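Local coordinates for protein activated BY transcription factor SSRB (Salmonella enterica, PDB 2WNW) that is a glycosyl hydrolase of family 30, built from a TIM barrel and a beta-sandwich domain, at residues Q43-A56 / F321-L334. Numbering follows the deposited sequence.
Sequences QQIDGFGGSFTEGA and FKSGCSGFIDWNLL
Both N-H groups of the Q43 carboxamide are spent on backbone carbonyls: NE2 lies 2.9 Å from F321 O and 3.0 Å from C325 O, and both acceptors sit close to the amide plane, which fixes the rotation of the group. The bend of its chain at chi2 (-82°) lays CD against G324, whose positive phi belongs to the Schellman motif ending the helix. Water 1 lies within bonding distance of Q43 OE1 and K322 O and may bridge them. Further along, D46 N donates to S326 O over 2.6 Å, and water 2 links D46 OD2 with S326 OG; D46 OD2 also forms salt bridges to K138 and K289. Strands 48-51 and 327-330 run parallel, their axes 28° apart, with D330 N bonded almost straight to G49 O (176° at the hydrogen). The pairing then slips by one residue, from G49 with I329 to S51 with N332, which identifies a beta bulge. There S51 is held twice: its N donates to W331 O, while OG reaches D330 O at 2.7 Å on a lone pair and meets the edge of the W331 ring. Close by, L333 CD2 presses on G50 CA at 3.4 Å, tighter than usual carbon contact. T53 OG1 gives its proton to N332 OD1 (2.7 Å) and accepts from A56 N as the N-cap of helix 54-61. On the side bearing F48 and F328, F48 CE2 approaches F321 CE2 to 3.5 Å with the ring planes oblique, and M317 of helix 305-322 adjoins F48 and F328. The contact closes the eight-stranded barrel, joining its first strand to its last, with strand 85-90 flanking 48-51 and strand 289-294 flanking 327-330.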
loop_
_atom_site.group_PDB
_atom_site.type_symbol
_atom_site.label_atom_id
_atom_site.label_comp_id
_atom_site.label_asym_id
_atom_site.label_seq_id
_atom_site.Cartn_x
_atom_site.Cartn_y
_atom_site.Cartn_z
ATOM N N GLN A 43 9.835 -9.794 3.366
ATOM C CA GLN A 43 9.852 -10.474 4.663
ATOM C C GLN A 43 9.554 -11.971 4.618
ATOM O O GLN A 43 8.889 -12.460 3.703
ATOM C CB GLN A 43 8.876 -9.802 5.639
ATOM C CG GLN A 43 7.445 -10.328 5.572
ATOM C CD GLN A 43 6.623 -9.708 4.454
ATOM O OE1 GLN A 43 7.159 -9.086 3.539
ATOM N NE2 GLN A 43 5.308 -9.884 4.524
ATOM N N GLN A 44 10.046 -12.687 5.628
ATOM C CA GLN A 44 9.833 -14.128 5.733
ATOM C C GLN A 44 8.574 -14.397 6.550
ATOM O O GLN A 44 8.295 -13.695 7.525
ATOM C CB GLN A 44 11.034 -14.795 6.411
ATOM C CG GLN A 44 11.036 -16.309 6.306
ATOM C CD GLN A 44 12.365 -16.922 6.724
ATOM O OE1 GLN A 44 12.831 -17.888 6.119
ATOM N NE2 GLN A 44 12.975 -16.366 7.763
ATOM N N ILE A 45 7.812 -15.409 6.156
ATOM C CA ILE A 45 6.589 -15.745 6.871
ATOM C C ILE A 45 6.731 -17.099 7.563
ATOM O O ILE A 45 7.432 -17.986 7.073
ATOM C CB ILE A 45 5.369 -15.723 5.908
ATOM C CG1 ILE A 45 5.460 -16.851 4.882
ATOM C CG2 ILE A 45 5.328 -14.381 5.167
ATOM C CD1 ILE A 45 4.741 -18.113 5.305
ATOM N N ASP A 46 6.068 -17.247 8.706
ATOM C CA ASP A 46 6.152 -18.477 9.484
ATOM C C ASP A 46 5.076 -19.524 9.213
ATOM O O ASP A 46 5.225 -20.678 9.622
ATOM C CB ASP A 46 6.173 -18.142 10.980
ATOM C CG ASP A 46 7.335 -17.236 11.357
ATOM O OD1 ASP A 46 8.360 -17.276 10.649
ATOM O OD2 ASP A 46 7.233 -16.497 12.361
ATOM N N GLY A 47 3.993 -19.137 8.544
ATOM C CA GLY A 47 2.943 -20.097 8.249
ATOM C C GLY A 47 1.512 -19.591 8.353
ATOM O O GLY A 47 1.267 -18.383 8.422
ATOM N N PHE A 48 0.570 -20.533 8.362
ATOM C CA PHE A 48 -0.863 -20.240 8.444
ATOM C C PHE A 48 -1.541 -21.254 9.357
ATOM O O PHE A 48 -1.113 -22.407 9.444
ATOM C CB PHE A 48 -1.525 -20.335 7.060
ATOM C CG PHE A 48 -0.949 -19.405 6.038
ATOM C CD1 PHE A 48 0.282 -19.671 5.448
ATOM C CD2 PHE A 48 -1.627 -18.244 5.681
ATOM C CE1 PHE A 48 0.831 -18.790 4.518
ATOM C CE2 PHE A 48 -1.089 -17.361 4.756
ATOM C CZ PHE A 48 0.143 -17.634 4.172
ATOM N N GLY A 49 -2.607 -20.831 10.028
ATOM C CA GLY A 49 -3.321 -21.742 10.901
ATOM C C GLY A 49 -4.544 -21.130 11.552
ATOM O O GLY A 49 -5.001 -20.055 11.156
ATOM N N GLY A 50 -5.071 -21.830 12.552
ATOM C CA GLY A 50 -6.244 -21.375 13.273
ATOM C C GLY A 50 -6.082 -21.607 14.765
ATOM O O GLY A 50 -5.021 -22.047 15.217
ATOM N N SER A 51 -7.134 -21.352 15.533
ATOM C CA SER A 51 -7.035 -21.493 16.980
ATOM C C SER A 51 -7.788 -22.633 17.640
ATOM O O SER A 51 -8.908 -22.974 17.257
ATOM C CB SER A 51 -7.458 -20.186 17.647
ATOM O OG SER A 51 -6.771 -19.083 17.084
ATOM N N PHE A 52 -7.144 -23.206 18.651
ATOM C CA PHE A 52 -7.717 -24.275 19.449
ATOM C C PHE A 52 -8.266 -23.587 20.698
ATOM O O PHE A 52 -7.515 -22.934 21.423
ATOM C CB PHE A 52 -6.644 -25.274 19.903
ATOM C CG PHE A 52 -5.905 -25.951 18.781
ATOM C CD1 PHE A 52 -4.551 -25.701 18.576
ATOM C CD2 PHE A 52 -6.545 -26.873 17.964
ATOM C CE1 PHE A 52 -3.843 -26.364 17.575
ATOM C CE2 PHE A 52 -5.847 -27.542 16.957
ATOM C CZ PHE A 52 -4.493 -27.286 16.765
ATOM N N THR A 53 -9.565 -23.713 20.940
ATOM C CA THR A 53 -10.184 -23.133 22.130
ATOM C C THR A 53 -10.989 -24.243 22.788
ATOM O O THR A 53 -11.244 -25.272 22.165
ATOM C CB THR A 53 -11.155 -21.987 21.779
ATOM O OG1 THR A 53 -12.154 -22.471 20.872
ATOM C CG2 THR A 53 -10.406 -20.823 21.142
ATOM N N GLU A 54 -11.384 -24.049 24.042
ATOM C CA GLU A 54 -12.181 -25.065 24.712
ATOM C C GLU A 54 -13.449 -25.290 23.892
ATOM O O GLU A 54 -13.919 -26.419 23.759
ATOM C CB GLU A 54 -12.551 -24.632 26.134
ATOM C CG GLU A 54 -13.682 -25.470 26.731
ATOM C CD GLU A 54 -13.767 -25.378 28.240
ATOM O OE1 GLU A 54 -13.071 -26.160 28.922
ATOM O OE2 GLU A 54 -14.526 -24.524 28.741
ATOM N N GLY A 55 -13.987 -24.211 23.331
ATOM C CA GLY A 55 -15.187 -24.325 22.518
ATOM C C GLY A 55 -14.964 -25.248 21.334
ATOM O O GLY A 55 -15.748 -26.167 21.091
ATOM N N ALA A 56 -13.896 -25.000 20.583
ATOM C CA ALA A 56 -13.580 -25.829 19.427
ATOM C C ALA A 56 -13.325 -27.270 19.871
ATOM O O ALA A 56 -13.726 -28.215 19.194
ATOM C CB ALA A 56 -12.350 -25.277 18.700
ATOM N N PHE A 321 0.081 -9.286 4.332
ATOM C CA PHE A 321 1.311 -9.815 3.760
ATOM C C PHE A 321 2.025 -8.836 2.833
ATOM O O PHE A 321 3.254 -8.790 2.810
ATOM C CB PHE A 321 1.029 -11.154 3.075
ATOM C CG PHE A 321 0.794 -12.276 4.051
ATOM C CD1 PHE A 321 1.809 -12.687 4.912
ATOM C CD2 PHE A 321 -0.447 -12.897 4.139
ATOM C CE1 PHE A 321 1.594 -13.699 5.846
ATOM C CE2 PHE A 321 -0.674 -13.912 5.072
ATOM C CZ PHE A 321 0.348 -14.313 5.927
ATOM N N LYS A 322 1.273 -8.038 2.080
ATOM C CA LYS A 322 1.908 -7.057 1.206
ATOM C C LYS A 322 2.590 -5.996 2.065
ATOM O O LYS A 322 3.550 -5.359 1.636
ATOM C CB LYS A 322 0.879 -6.371 0.305
ATOM C CG LYS A 322 0.351 -7.241 -0.815
ATOM C CD LYS A 322 0.611 -6.605 -2.176
ATOM C CE LYS A 322 2.091 -6.448 -2.458
ATOM N NZ LYS A 322 2.352 -5.794 -3.781
ATOM N N SER A 323 2.092 -5.821 3.286
ATOM C CA SER A 323 2.626 -4.807 4.190
ATOM C C SER A 323 3.710 -5.239 5.180
ATOM O O SER A 323 4.181 -4.415 5.959
ATOM C CB SER A 323 1.470 -4.159 4.953
ATOM O OG SER A 323 0.529 -3.633 4.034
ATOM N N GLY A 324 4.092 -6.513 5.169
ATOM C CA GLY A 324 5.151 -6.962 6.063
ATOM C C GLY A 324 4.812 -8.011 7.112
ATOM O O GLY A 324 5.651 -8.321 7.961
ATOM N N CYS A 325 3.601 -8.561 7.047
ATOM C CA CYS A 325 3.127 -9.571 8.000
ATOM C C CYS A 325 3.957 -10.856 7.970
ATOM O O CYS A 325 4.321 -11.341 6.901
ATOM C CB CYS A 325 1.659 -9.901 7.705
ATOM S SG CYS A 325 0.915 -11.106 8.818
ATOM N N SER A 326 4.232 -11.414 9.146
ATOM C CA SER A 326 5.043 -12.629 9.253
ATOM C C SER A 326 4.264 -13.938 9.386
ATOM O O SER A 326 4.860 -15.013 9.403
ATOM C CB SER A 326 6.004 -12.511 10.443
ATOM O OG SER A 326 5.291 -12.449 11.671
ATOM N N GLY A 327 2.942 -13.860 9.494
ATOM C CA GLY A 327 2.166 -15.079 9.637
ATOM C C GLY A 327 0.692 -14.821 9.851
ATOM O O GLY A 327 0.299 -13.711 10.208
ATOM N N PHE A 328 -0.119 -15.858 9.647
ATOM C CA PHE A 328 -1.566 -15.757 9.784
ATOM C C PHE A 328 -2.160 -16.823 10.696
ATOM O O PHE A 328 -1.940 -18.022 10.496
ATOM C CB PHE A 328 -2.217 -15.869 8.396
ATOM C CG PHE A 328 -3.717 -16.066 8.426
ATOM C CD1 PHE A 328 -4.579 -14.973 8.470
ATOM C CD2 PHE A 328 -4.265 -17.348 8.405
ATOM C CE1 PHE A 328 -5.964 -15.149 8.490
ATOM C CE2 PHE A 328 -5.653 -17.540 8.425
ATOM C CZ PHE A 328 -6.504 -16.433 8.467
ATOM N N ILE A 329 -2.910 -16.380 11.698
ATOM C CA ILE A 329 -3.585 -17.297 12.598
ATOM C C ILE A 329 -5.035 -16.853 12.751
ATOM O O ILE A 329 -5.324 -15.776 13.284
ATOM C CB ILE A 329 -2.949 -17.351 13.998
ATOM C CG1 ILE A 329 -1.445 -17.625 13.887
ATOM C CG2 ILE A 329 -3.602 -18.480 14.801
ATOM C CD1 ILE A 329 -0.736 -17.691 15.232
ATOM N N ASP A 330 -5.935 -17.693 12.257
ATOM C CA ASP A 330 -7.371 -17.456 12.328
ATOM C C ASP A 330 -7.803 -17.704 13.774
ATOM O O ASP A 330 -7.036 -18.248 14.569
ATOM C CB ASP A 330 -8.074 -18.430 11.375
ATOM C CG ASP A 330 -9.587 -18.295 11.383
ATOM O OD1 ASP A 330 -10.104 -17.168 11.555
ATOM O OD2 ASP A 330 -10.262 -19.327 11.191
ATOM N N TRP A 331 -9.016 -17.289 14.119
ATOM C CA TRP A 331 -9.533 -17.505 15.469
ATOM C C TRP A 331 -10.029 -18.958 15.488
ATOM O O TRP A 331 -9.432 -19.812 14.827
ATOM C CB TRP A 331 -10.665 -16.505 15.744
ATOM C CG TRP A 331 -11.169 -16.391 17.178
ATOM C CD1 TRP A 331 -12.345 -15.815 17.568
ATOM C CD2 TRP A 331 -10.519 -16.830 18.388
ATOM N NE1 TRP A 331 -12.473 -15.868 18.935
ATOM C CE2 TRP A 331 -11.370 -16.485 19.465
ATOM C CE3 TRP A 331 -9.307 -17.480 18.668
ATOM C CZ2 TRP A 331 -11.050 -16.769 20.802
ATOM C CZ3 TRP A 331 -8.986 -17.765 20.002
ATOM C CH2 TRP A 331 -9.859 -17.409 21.050
ATOM N N ASN A 332 -11.109 -19.246 16.215
ATOM C CA ASN A 332 -11.632 -20.619 16.301
ATOM C C ASN A 332 -11.583 -21.413 14.995
ATOM O O ASN A 332 -12.128 -20.989 13.980
ATOM C CB ASN A 332 -13.083 -20.620 16.789
ATOM C CG ASN A 332 -13.254 -19.931 18.118
ATOM O OD1 ASN A 332 -12.943 -20.493 19.174
ATOM N ND2 ASN A 332 -13.752 -18.699 18.075
ATOM N N LEU A 333 -10.942 -22.577 15.037
ATOM C CA LEU A 333 -10.844 -23.455 13.874
ATOM C C LEU A 333 -12.205 -24.056 13.578
ATOM O O LEU A 333 -12.565 -24.300 12.421
ATOM C CB LEU A 333 -9.924 -24.640 14.166
ATOM C CG LEU A 333 -8.414 -24.523 14.281
ATOM C CD1 LEU A 333 -7.882 -25.751 15.009
ATOM C CD2 LEU A 333 -7.810 -24.409 12.901
ATOM N N LEU A 334 -12.946 -24.301 14.652
ATOM C CA LEU A 334 -14.233 -24.970 14.571
ATOM C C LEU A 334 -15.199 -24.505 15.649
ATOM O O LEU A 334 -14.787 -24.185 16.759
ATOM C CB LEU A 334 -13.979 -26.473 14.734
ATOM C CG LEU A 334 -15.126 -27.416 15.092
ATOM C CD1 LEU A 334 -15.951 -27.683 13.848
ATOM C CD2 LEU A 334 -14.560 -28.725 15.652
HETATM O O HOH W 1 6.004 -6.869 2.377
HETATM O O HOH W 2 5.491 -14.720 13.180
#